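Formyltransferase PseJ (Anoxybacillus kamchatkensis G10, PDB 6EDK) belongs to the formyl transferase family, with an alpha/beta fold built on a mixed sheet and a pocket that holds the ligand 1YA in this crystal. Local coordinates at residues Asp105-Leu108 with Trp109-Leu112; Asn144-Leu147 with Arg148-Tyr151; Lys160-Met163 with Glu164-Leu168; Tyr185-Leu188 with Lys189-Glu192. One frame throughout, in Å; residues are numbered along the deposited sequence.

In the fold
Contacts 1 and 2 lie on the same side of the chain's centre and touch: helix 106-112 packs on the start of helix 147-169, with Asn-107 reaching Thr-150. Contact 3 sits further along that second helix, its centre about 24 Å from that of contact 2. Contact 4, running from strand 185-186 into the turn behind it, adjoins contact 1 through Lys-191 and His-186. Contact 1 is buried and mixes leucine packing with bonds to water; contact 2 is partly buried and almost wholly polar, as suits a helix start. Contact 3 is aromatic and apolar on its inner side. Contact 4 is a surface turn where backbone and charged groups meet, and it alone touches 1YA.

Contact 1: Asp105-Leu108 with Trp109-Leu112; sequences DPNL and WSFL
Leu-108 and Leu-112 meet one turn apart on helix 106-112, the CD1 methyl of Leu-112 set against the branch point of Leu-108. CG of Leu-108 lies 3.6 Å from CD1 of Leu-112, the side chains crossing at a slant, and the same methyl rests over one face of the Trp-109 indole, toward its rim. Trp-109 keeps its ring carbon CG beside its own backbone N (chi1 -77°), which swings the indole back toward Asp-105, where CD1 of the tryptophan comes 3.8 Å from CB of the aspartate.

The backbone winds the turn. Trp-109 N donates to Asp-105 O and Ser-110 N to Pro-106 O, while Leu-108 O takes two donors: Leu-112 N in the carbonyl plane and Phe-111 N from above it. Ser-110 adds a side-chain bond, its OG reaching back to Asn-107 O over 2.8 Å.

Two waters stitch polar ends together. One lies 2.7 Å from Asp-105 OD2 and accepts from Trp-109 NE1 in the plane of the indole. The other donates to both Asn-107 OD1 and Ser-110 OG. Asn-107 OD1 also sits at the edge of the Phe-111 ring, 3.6 Å from CE2, with amide and ring planes 88° apart.

Outside the turn, Asp-105 OD2 forms a salt bridge with Lys-191, and Asn-107 ND2 bonds to Thr-150. Leu-108 N and Asn-107 ND2 both donate to the sulfonate of a MES molecule, probably from the crystallisation liquor. The first turn of the helix offers N-H groups to an anion, and the helix end probably favours its charge.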
loop_
_atom_site.group_PDB
_atom_site.type_symbol
_atom_site.label_atom_id
_atom_site.label_comp_id
_atom_site.label_asym_id
_atom_site.label_seq_id
_atom_site.Cartn_x
_atom_site.Cartn_y
_atom_site.Cartn_z
ATOM N N ASP A 105 -2.722 5.577 8.768
ATOM C CA ASP A 105 -2.521 7.010 8.587
ATOM C C ASP A 105 -1.062 7.379 8.269
ATOM O O ASP A 105 -0.504 8.308 8.843
ATOM C CB ASP A 105 -2.984 7.761 9.819
ATOM C CG ASP A 105 -4.437 7.433 10.168
ATOM O OD1 ASP A 105 -5.281 7.553 9.272
ATOM O OD2 ASP A 105 -4.711 7.057 11.322
ATOM N N PRO A 106 -0.432 6.687 7.316
ATOM C CA PRO A 106 0.984 6.964 7.112
ATOM C C PRO A 106 1.258 8.386 6.667
ATOM O O PRO A 106 2.297 8.940 7.044
ATOM C CB PRO A 106 1.432 5.955 6.055
ATOM C CG PRO A 106 0.116 5.537 5.379
ATOM C CD PRO A 106 -0.924 5.592 6.480
ATOM N N ASN A 107 0.369 8.996 5.880
ATOM C CA ASN A 107 0.644 10.357 5.420
ATOM C C ASN A 107 0.687 11.309 6.600
ATOM O O ASN A 107 1.604 12.125 6.735
ATOM C CB ASN A 107 -0.418 10.773 4.412
ATOM C CG ASN A 107 -0.205 12.160 3.831
ATOM O OD1 ASN A 107 0.881 12.505 3.332
ATOM N ND2 ASN A 107 -1.260 12.966 3.865
ATOM N N LEU A 108 -0.330 11.243 7.451
ATOM C CA LEU A 108 -0.327 12.101 8.643
ATOM C C LEU A 108 0.908 11.869 9.508
ATOM O O LEU A 108 1.575 12.823 9.912
ATOM C CB LEU A 108 -1.603 11.857 9.425
ATOM C CG LEU A 108 -1.672 12.595 10.807
ATOM C CD1 LEU A 108 -1.673 14.081 10.572
ATOM C CD2 LEU A 108 -3.004 12.147 11.451
ATOM N N TRP A 109 1.245 10.621 9.788
ATOM C CA TRP A 109 2.370 10.348 10.678
ATOM C C TRP A 109 3.699 10.762 10.083
ATOM O O TRP A 109 4.631 11.115 10.833
ATOM C CB TRP A 109 2.413 8.877 11.059
ATOM C CG TRP A 109 1.405 8.571 12.066
ATOM C CD1 TRP A 109 0.242 7.902 11.887
ATOM C CD2 TRP A 109 1.450 8.967 13.430
ATOM N NE1 TRP A 109 -0.465 7.853 13.088
ATOM C CE2 TRP A 109 0.261 8.518 14.040
ATOM C CE3 TRP A 109 2.389 9.689 14.202
ATOM C CZ2 TRP A 109 -0.024 8.741 15.414
ATOM C CZ3 TRP A 109 2.097 9.910 15.561
ATOM C CH2 TRP A 109 0.884 9.434 16.133
ATOM N N SER A 110 3.812 10.759 8.728
ATOM C CA SER A 110 5.024 11.229 8.110
ATOM C C SER A 110 5.269 12.696 8.409
ATOM O O SER A 110 6.420 13.123 8.460
ATOM C CB SER A 110 4.998 10.976 6.597
ATOM O OG SER A 110 4.233 11.943 5.897
ATOM N N PHE A 111 4.222 13.465 8.672
ATOM C CA PHE A 111 4.390 14.866 9.062
ATOM C C PHE A 111 4.540 15.019 10.571
ATOM O O PHE A 111 5.465 15.713 11.037
ATOM C CB PHE A 111 3.216 15.684 8.555
ATOM C CG PHE A 111 3.274 15.884 7.096
ATOM C CD1 PHE A 111 4.127 16.814 6.572
ATOM C CD2 PHE A 111 2.552 15.096 6.247
ATOM C CE1 PHE A 111 4.231 16.974 5.204
ATOM C CE2 PHE A 111 2.654 15.271 4.884
ATOM C CZ PHE A 111 3.514 16.202 4.372
ATOM N N LEU A 112 3.682 14.329 11.335
ATOM C CA LEU A 112 3.765 14.424 12.787
ATOM C C LEU A 112 5.142 14.033 13.303
ATOM O O LEU A 112 5.668 14.671 14.228
ATOM C CB LEU A 112 2.696 13.551 13.433
ATOM C CG LEU A 112 1.257 14.015 13.234
ATOM C CD1 LEU A 112 0.316 12.971 13.767
ATOM C CD2 LEU A 112 0.975 15.359 13.868
HETATM O O HOH W 1 -3.167 6.799 13.495
HETATM O O HOH W 2 3.560 11.706 3.300
#

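Contact 2: Asn144-Leu147 with Arg148-Tyr151; sequences NDTL and RTTY
Thr-146 and Thr-149 both hold OG1 between their own backbone N and carbonyl carbon (chi1 61° and 56°), and in this setting each hydroxyl finds the other residue's amide. Thr-146 N donates to Thr-149 OG1 at 2.8 Å, and Thr-149 N donates to Thr-146 OG1 at 3.1 Å. This reciprocal pair is a capping box, with Thr-146 as the N-cap of helix 147-169.

Asp-145 locks the second hydroxyl in place. Its OD1 accepts from Thr-149 OG1 over a short 2.6 Å, met on the anti side and 32° out of the carboxylate plane. Thr-149 OG1 is thus gripped twice, giving one bond and taking another. Beside it, CG2 of Thr-150 packs against CB of Asp-145 at 3.6 Å. The first regular turn follows, with Thr-150 N bonded to Thr-146 O and Tyr-151 N to Leu-147 O.

The other carboxylate oxygen, Asp-145 OD2, accepts from Tyr-142 N and forms a salt bridge with Arg-153; Arg-148 NE pairs with Asp-203. The buried aspartate therefore has partners on both oxygens, and its negative charge probably also gains from lying close to the amino end of the helix.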
loop_
_atom_site.group_PDB
_atom_site.type_symbol
_atom_site.label_atom_id
_atom_site.label_comp_id
_atom_site.label_asym_id
_atom_site.label_seq_id
_atom_site.Cartn_x
_atom_site.Cartn_y
_atom_site.Cartn_z
ATOM N N ASN A 144 3.095 25.030 1.113
ATOM C CA ASN A 144 1.691 25.242 1.471
ATOM C C ASN A 144 0.813 23.998 1.252
ATOM O O ASN A 144 -0.425 24.104 1.239
ATOM C CB ASN A 144 1.126 26.446 0.712
ATOM C CG ASN A 144 1.664 27.800 1.250
ATOM O OD1 ASN A 144 2.419 28.503 0.578
ATOM N ND2 ASN A 144 1.298 28.141 2.477
ATOM N N ASP A 145 1.418 22.815 1.159
ATOM C CA ASP A 145 0.614 21.596 1.033
ATOM C C ASP A 145 -0.329 21.421 2.229
ATOM O O ASP A 145 -0.066 21.856 3.381
ATOM C CB ASP A 145 1.503 20.356 0.968
ATOM C CG ASP A 145 1.813 19.917 -0.398
ATOM O OD1 ASP A 145 0.934 20.023 -1.272
ATOM O OD2 ASP A 145 2.946 19.474 -0.612
ATOM N N THR A 146 -1.385 20.633 1.983
ATOM C CA THR A 146 -2.316 20.206 3.007
ATOM C C THR A 146 -2.297 18.672 3.092
ATOM O O THR A 146 -1.680 18.029 2.287
ATOM C CB THR A 146 -3.719 20.687 2.662
ATOM O OG1 THR A 146 -4.089 20.094 1.422
ATOM C CG2 THR A 146 -3.754 22.221 2.530
ATOM N N LEU A 147 -2.961 18.091 4.091
ATOM C CA LEU A 147 -3.064 16.637 4.100
ATOM C C LEU A 147 -3.750 16.139 2.841
ATOM O O LEU A 147 -3.386 15.092 2.342
ATOM C CB LEU A 147 -3.826 16.124 5.317
ATOM C CG LEU A 147 -3.053 16.345 6.637
ATOM C CD1 LEU A 147 -3.960 16.034 7.815
ATOM C CD2 LEU A 147 -1.767 15.531 6.734
ATOM N N ARG A 148 -4.752 16.864 2.340
ATOM C CA ARG A 148 -5.412 16.435 1.107
ATOM C C ARG A 148 -4.441 16.406 -0.051
ATOM O O ARG A 148 -4.434 15.477 -0.826
ATOM C CB ARG A 148 -6.564 17.363 0.752
ATOM C CG ARG A 148 -7.392 16.909 -0.446
ATOM C CD ARG A 148 -8.449 17.943 -0.852
ATOM N NE ARG A 148 -9.446 18.173 0.211
ATOM C CZ ARG A 148 -10.427 17.324 0.495
ATOM N NH1 ARG A 148 -10.530 16.194 -0.175
ATOM N NH2 ARG A 148 -11.287 17.599 1.462
ATOM N N THR A 149 -3.685 17.493 -0.249
ATOM C CA THR A 149 -2.850 17.563 -1.441
ATOM C C THR A 149 -1.703 16.575 -1.374
ATOM O O THR A 149 -1.366 15.993 -2.407
ATOM C CB THR A 149 -2.300 18.996 -1.722
ATOM O OG1 THR A 149 -1.565 19.555 -0.623
ATOM C CG2 THR A 149 -3.498 19.938 -2.040
ATOM N N THR A 150 -1.156 16.315 -0.168
ATOM C CA THR A 150 -0.094 15.310 -0.030
ATOM C C THR A 150 -0.652 13.902 -0.184
ATOM O O THR A 150 -0.056 13.108 -0.893
ATOM C CB THR A 150 0.623 15.411 1.293
ATOM O OG1 THR A 150 -0.307 15.411 2.389
ATOM C CG2 THR A 150 1.344 16.784 1.371
ATOM N N TYR A 151 -1.819 13.624 0.406
ATOM C CA TYR A 151 -2.473 12.296 0.173
ATOM C C TYR A 151 -2.758 12.041 -1.300
ATOM O O TYR A 151 -2.479 10.939 -1.838
ATOM C CB TYR A 151 -3.757 12.230 0.999
ATOM C CG TYR A 151 -4.505 10.897 0.878
ATOM C CD1 TYR A 151 -5.412 10.681 -0.154
ATOM C CD2 TYR A 151 -4.257 9.852 1.769
ATOM C CE1 TYR A 151 -6.092 9.442 -0.273
ATOM C CE2 TYR A 151 -4.911 8.613 1.647
ATOM C CZ TYR A 151 -5.823 8.426 0.631
ATOM O OH TYR A 151 -6.477 7.209 0.548
#

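Contact 3: Lys160-Met163 with Glu164-Leu168; sequences KLFM and EYWPL
Phe-162 and Trp-166 form the tight part of this contact. CG is anti to the backbone N in both (chi1 173° and 179°), sending the two rings out side by side in the same direction. Their planes are 29° apart but slid, with 5.2 Å from the centroid of the Phe-162 ring to that of the five-membered ring of Trp-166, so overlap is slight. CZ and CE1 of Phe-162 both come 3.6 Å from CE3 of Trp-166, while Trp-166 CB lies over the phenyl face as a CH-pi contact. On a different side of the helix, Leu-161 CD1 comes 3.5 Å from Tyr-165 CE2.

The outer side is slack. Lys-160 and Glu-164 share a backbone bond, yet Lys-160 NZ and Glu-164 OE1 remain 5.4 Å apart, and OE1 instead makes a long, weak ion pair with Arg-137. At Pro-167, which has no N-H to give, Met-163 O faces the proline CD at 3.4 Å, and the helix kinks there.

Inward, Trp-166 meets Phe-45 and Phe-68 edge-to-face and touches Leu-42 of helix 36-43, against which Phe-162 and Met-163 also pack. Leu-161 reaches strands 118-123 and 133-138, placing this end of helix 147-169 against both helix and sheet.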
loop_
_atom_site.group_PDB
_atom_site.type_symbol
_atom_site.label_atom_id
_atom_site.label_comp_id
_atom_site.label_asym_id
_atom_site.label_seq_id
_atom_site.Cartn_x
_atom_site.Cartn_y
_atom_site.Cartn_z
ATOM N N LYS A 160 0.934 5.320 -10.297
ATOM C CA LYS A 160 1.935 5.401 -11.356
ATOM C C LYS A 160 3.030 4.371 -11.206
ATOM O O LYS A 160 3.457 3.764 -12.182
ATOM C CB LYS A 160 2.509 6.825 -11.341
ATOM C CG LYS A 160 3.446 7.136 -12.469
ATOM C CD LYS A 160 4.004 8.584 -12.430
ATOM C CE LYS A 160 4.969 8.753 -13.606
ATOM N NZ LYS A 160 5.936 9.864 -13.390
ATOM N N LEU A 161 3.601 4.240 -10.007
ATOM C CA LEU A 161 4.717 3.332 -9.789
ATOM C C LEU A 161 4.298 1.889 -10.074
ATOM O O LEU A 161 5.054 1.101 -10.661
ATOM C CB LEU A 161 5.163 3.455 -8.308
ATOM C CG LEU A 161 6.368 2.656 -7.843
ATOM C CD1 LEU A 161 7.657 3.113 -8.516
ATOM C CD2 LEU A 161 6.545 2.741 -6.318
ATOM N N PHE A 162 3.066 1.571 -9.709
ATOM C CA PHE A 162 2.558 0.204 -9.955
ATOM C C PHE A 162 2.497 -0.065 -11.459
ATOM O O PHE A 162 2.992 -1.093 -11.966
ATOM C CB PHE A 162 1.181 0.065 -9.359
ATOM C CG PHE A 162 0.562 -1.269 -9.742
ATOM C CD1 PHE A 162 1.021 -2.399 -9.182
ATOM C CD2 PHE A 162 -0.347 -1.302 -10.769
ATOM C CE1 PHE A 162 0.500 -3.643 -9.608
ATOM C CE2 PHE A 162 -0.846 -2.554 -11.214
ATOM C CZ PHE A 162 -0.382 -3.657 -10.611
ATOM N N MET A 163 1.866 0.856 -12.183
ATOM C CA MET A 163 1.710 0.635 -13.646
ATOM C C MET A 163 3.046 0.671 -14.331
ATOM O O MET A 163 3.249 -0.039 -15.334
ATOM C CB MET A 163 0.781 1.681 -14.257
ATOM C CG MET A 163 -0.679 1.553 -13.823
ATOM S SD MET A 163 -1.989 2.543 -14.612
ATOM C CE MET A 163 -1.607 4.168 -13.929
ATOM N N GLU A 164 3.978 1.516 -13.836
ATOM C CA GLU A 164 5.308 1.533 -14.431
ATOM C C GLU A 164 6.008 0.205 -14.285
ATOM O O GLU A 164 6.703 -0.231 -15.222
ATOM C CB GLU A 164 6.166 2.633 -13.819
ATOM C CG GLU A 164 7.599 2.682 -14.291
ATOM C CD GLU A 164 8.337 3.869 -13.685
ATOM O OE1 GLU A 164 7.670 4.712 -13.009
ATOM O OE2 GLU A 164 9.548 3.973 -13.930
ATOM N N TYR A 165 5.829 -0.475 -13.158
ATOM C CA TYR A 165 6.628 -1.686 -12.900
ATOM C C TYR A 165 5.846 -2.988 -13.068
ATOM O O TYR A 165 6.452 -4.057 -13.101
ATOM C CB TYR A 165 7.249 -1.647 -11.496
ATOM C CG TYR A 165 8.464 -0.762 -11.418
ATOM C CD1 TYR A 165 9.717 -1.226 -11.742
ATOM C CD2 TYR A 165 8.349 0.573 -11.070
ATOM C CE1 TYR A 165 10.823 -0.421 -11.697
ATOM C CE2 TYR A 165 9.522 1.421 -10.993
ATOM C CZ TYR A 165 10.742 0.880 -11.322
ATOM O OH TYR A 165 11.903 1.640 -11.290
ATOM N N TRP A 166 4.529 -2.918 -13.213
ATOM C CA TRP A 166 3.774 -4.158 -13.352
ATOM C C TRP A 166 4.240 -5.028 -14.512
ATOM O O TRP A 166 4.291 -6.250 -14.317
ATOM C CB TRP A 166 2.315 -3.829 -13.529
ATOM C CG TRP A 166 1.407 -5.071 -13.707
ATOM C CD1 TRP A 166 0.608 -5.329 -14.815
ATOM C CD2 TRP A 166 1.226 -6.149 -12.806
ATOM N NE1 TRP A 166 -0.065 -6.528 -14.623
ATOM C CE2 TRP A 166 0.287 -7.046 -13.402
ATOM C CE3 TRP A 166 1.741 -6.465 -11.557
ATOM C CZ2 TRP A 166 -0.118 -8.189 -12.775
ATOM C CZ3 TRP A 166 1.333 -7.613 -10.942
ATOM C CH2 TRP A 166 0.386 -8.457 -11.548
ATOM N N PRO A 167 4.581 -4.505 -15.691
ATOM C CA PRO A 167 5.103 -5.413 -16.756
ATOM C C PRO A 167 6.249 -6.299 -16.303
ATOM O O PRO A 167 6.373 -7.419 -16.798
ATOM C CB PRO A 167 5.547 -4.461 -17.868
ATOM C CG PRO A 167 4.656 -3.232 -17.703
ATOM C CD PRO A 167 4.508 -3.099 -16.177
ATOM N N LEU A 168 7.101 -5.827 -15.403
ATOM C CA LEU A 168 8.145 -6.649 -14.819
ATOM C C LEU A 168 7.614 -7.521 -13.694
ATOM O O LEU A 168 7.926 -8.706 -13.644
ATOM C CB LEU A 168 9.295 -5.761 -14.313
ATOM C CG LEU A 168 10.038 -4.970 -15.410
ATOM C CD1 LEU A 168 10.967 -3.941 -14.811
ATOM C CD2 LEU A 168 10.843 -5.900 -16.330
#

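Contact 4: Tyr185-Leu188 with Lys189-Glu192. With 1YA (N-{4-[{[(6S)-2-amino-4-oxo-3,4,5,6,7,8-hexahydropteridin-6-yl]methyl}(formyl)amino]benzoyl}-L-glutamic acid), chain D.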
loop_
_atom_site.group_PDB
_atom_site.type_symbol
_atom_site.label_atom_id
_atom_site.label_comp_id
_atom_site.label_asym_id
_atom_site.label_seq_id
_atom_site.Cartn_x
_atom_site.Cartn_y
_atom_site.Cartn_z
ATOM N N TYR A 185 5.710 2.207 13.179
ATOM C CA TYR A 185 4.420 1.552 13.022
ATOM C C TYR A 185 3.376 2.294 13.829
ATOM O O TYR A 185 3.688 2.736 14.942
ATOM C CB TYR A 185 4.468 0.109 13.483
ATOM C CG TYR A 185 3.073 -0.518 13.521
ATOM C CD1 TYR A 185 2.515 -1.058 12.388
ATOM C CD2 TYR A 185 2.322 -0.538 14.696
ATOM C CE1 TYR A 185 1.245 -1.611 12.403
ATOM C CE2 TYR A 185 1.058 -1.090 14.723
ATOM C CZ TYR A 185 0.521 -1.635 13.577
ATOM O OH TYR A 185 -0.747 -2.199 13.580
ATOM N N HIS A 186 2.169 2.465 13.261
ATOM C CA HIS A 186 1.073 3.113 13.958
ATOM C C HIS A 186 -0.220 2.330 13.769
ATOM O O HIS A 186 -0.454 1.724 12.739
ATOM C CB HIS A 186 0.845 4.564 13.508
ATOM C CG HIS A 186 2.097 5.369 13.509
ATOM N ND1 HIS A 186 2.967 5.397 12.437
ATOM C CD2 HIS A 186 2.656 6.128 14.479
ATOM C CE1 HIS A 186 4.002 6.165 12.745
ATOM N NE2 HIS A 186 3.851 6.601 13.980
ATOM N N LYS A 187 -1.065 2.359 14.787
ATOM C CA LYS A 187 -2.438 1.880 14.743
ATOM C C LYS A 187 -3.366 3.062 14.504
ATOM O O LYS A 187 -3.007 4.231 14.723
ATOM C CB LYS A 187 -2.859 1.209 16.069
ATOM C CG LYS A 187 -1.966 0.125 16.598
ATOM C CD LYS A 187 -2.077 0.046 18.138
ATOM C CE LYS A 187 -2.044 -1.391 18.672
ATOM N NZ LYS A 187 -0.853 -2.212 18.255
ATOM N N LEU A 188 -4.601 2.747 14.102
ATOM C CA LEU A 188 -5.553 3.809 13.793
ATOM C C LEU A 188 -5.793 4.728 14.980
ATOM O O LEU A 188 -5.970 5.934 14.808
ATOM C CB LEU A 188 -6.867 3.186 13.316
ATOM C CG LEU A 188 -7.725 4.052 12.398
ATOM C CD1 LEU A 188 -7.086 4.233 11.028
ATOM C CD2 LEU A 188 -9.128 3.437 12.256
ATOM N N LYS A 189 -5.756 4.192 16.196
ATOM C CA LYS A 189 -6.095 4.995 17.360
ATOM C C LYS A 189 -4.983 5.933 17.791
ATOM O O LYS A 189 -5.264 6.877 18.530
ATOM C CB LYS A 189 -6.498 4.066 18.510
ATOM C CG LYS A 189 -7.933 3.489 18.386
ATOM C CD LYS A 189 -9.034 4.499 18.809
ATOM C CE LYS A 189 -8.729 5.147 20.167
ATOM N NZ LYS A 189 -9.926 5.671 20.864
ATOM N N ASP A 190 -3.744 5.742 17.308
ATOM C CA ASP A 190 -2.618 6.525 17.775
ATOM C C ASP A 190 -2.738 7.992 17.469
ATOM O O ASP A 190 -2.127 8.804 18.178
ATOM C CB ASP A 190 -1.319 5.948 17.181
ATOM C CG ASP A 190 -1.016 4.551 17.676
ATOM O OD1 ASP A 190 -1.688 4.114 18.621
ATOM O OD2 ASP A 190 -0.118 3.876 17.131
ATOM N N LYS A 191 -3.512 8.377 16.454
ATOM C CA LYS A 191 -3.615 9.786 16.098
ATOM C C LYS A 191 -4.558 10.603 16.996
ATOM O O LYS A 191 -4.578 11.852 16.894
ATOM C CB LYS A 191 -4.080 9.908 14.638
ATOM C CG LYS A 191 -5.435 9.367 14.319
ATOM C CD LYS A 191 -5.865 9.828 12.911
ATOM C CE LYS A 191 -7.160 9.184 12.414
ATOM N NZ LYS A 191 -7.079 7.707 12.394
ATOM N N GLU A 192 -5.296 9.963 17.908
ATOM C CA GLU A 192 -6.336 10.687 18.656
ATOM C C GLU A 192 -5.796 11.904 19.400
ATOM O O GLU A 192 -6.404 12.976 19.371
ATOM C CB GLU A 192 -7.025 9.737 19.631
ATOM C CG GLU A 192 -8.115 8.886 18.986
ATOM C CD GLU A 192 -9.330 9.719 18.574
ATOM O OE1 GLU A 192 -9.937 10.412 19.444
ATOM O OE2 GLU A 192 -9.663 9.692 17.366
HETATM N N1 1YA D . -2.196 -8.442 5.606
HETATM C C2 1YA D . -0.858 -8.991 5.911
HETATM N NA2 1YA D . -0.725 -10.296 6.537
HETATM N N3 1YA D . 0.422 -8.271 5.563
HETATM C C4 1YA D . 0.389 -6.935 4.953
HETATM O O4 1YA D . 1.453 -6.401 4.713
HETATM C C4A 1YA D . -0.963 -6.380 4.659
HETATM N N5 1YA D . -1.047 -5.168 4.019
HETATM C C6 1YA D . -2.419 -4.463 4.189
HETATM C C7 1YA D . -3.513 -5.261 4.006
HETATM N N8 1YA D . -3.491 -6.668 4.695
HETATM C C8A 1YA D . -2.272 -7.154 4.957
HETATM C C9 1YA D . -2.377 -3.876 5.618
HETATM N N10 1YA D . -3.557 -3.050 5.936
HETATM C C11 1YA D . -5.282 -3.403 9.787
HETATM C C12 1YA D . -6.066 -3.685 8.680
HETATM C C13 1YA D . -5.506 -3.589 7.411
HETATM C C14 1YA D . -4.186 -3.194 7.281
HETATM C C15 1YA D . -3.413 -2.902 8.390
HETATM C C16 1YA D . -3.968 -3.007 9.654
HETATM C C17 1YA D . -5.867 -3.479 11.220
HETATM N N 1YA D . -5.540 -2.304 12.068
HETATM C CA 1YA D . -5.993 -2.142 13.472
HETATM C CB 1YA D . -5.290 -3.182 14.381
HETATM C CG 1YA D . -4.000 -3.743 13.761
HETATM C CD 1YA D . -3.117 -4.460 14.798
HETATM O OE1 1YA D . -1.934 -4.790 14.505
HETATM O OE2 1YA D . -3.575 -4.717 15.941
HETATM C CT 1YA D . -5.694 -0.689 13.928
HETATM O O2 1YA D . -5.095 0.139 13.176
HETATM O O1 1YA D . -6.053 -0.303 15.066
HETATM C C18 1YA D . -4.092 -2.048 5.025
HETATM O O5 1YA D . -3.611 -1.887 3.955
HETATM O O 1YA D . -6.531 -4.387 11.571
#
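Asp-190 turns back on Lys-187, and the two side chains cross at a slant without pairing their charges: Lys-187 NZ and Asp-190 OD2 are 6.2 Å apart. What the carboxylate grips is backbone. Lys-187 N donates to Asp-190 OD2 at 2.9 Å in a nearly straight bond (167°), though it approaches from well above the carboxylate plane. Asp-190 N returns a bond to Lys-187 O at 3.1 Å, this time from above the carbonyl plane. Together they tie both polar atoms of the Lys-187 backbone to one residue, three positions on. OD2 also lies 3.8 Å from CB of His-186, whose ring stacks on Trp-109 and whose NE2 bonds to Glu-113.

Leu-188 and Lys-191 run side by side, pointing the same way. The lysine first torsion sets CG between its backbone N and carbonyl carbon (chi1 63°), and from there the chain brings NZ, which also pairs with Asp-105, to Leu-188 O at 3.2 Å, with CG of the leucine close by.

Toward the ligand, Leu-188 N donates to O2 of 1YA, on its alpha carboxylate, at 2.8 Å, and Tyr-185 OH stands 3.0 Å from OE1 of its side-chain carboxylate. 1YA is also hydrogen-bonded to the backbone of Tyr-76, Ile-78, Asp-125 and Asp-129. Lys-187 to Asp-190 make a type I beta turn, closed a second time by the Asp-190 carboxylate on Lys-187 N; these bonds probably hold Leu-188 N in place for the ligand, and Tyr-185, Lys-187 and Leu-188 belong to the 1YA pocket.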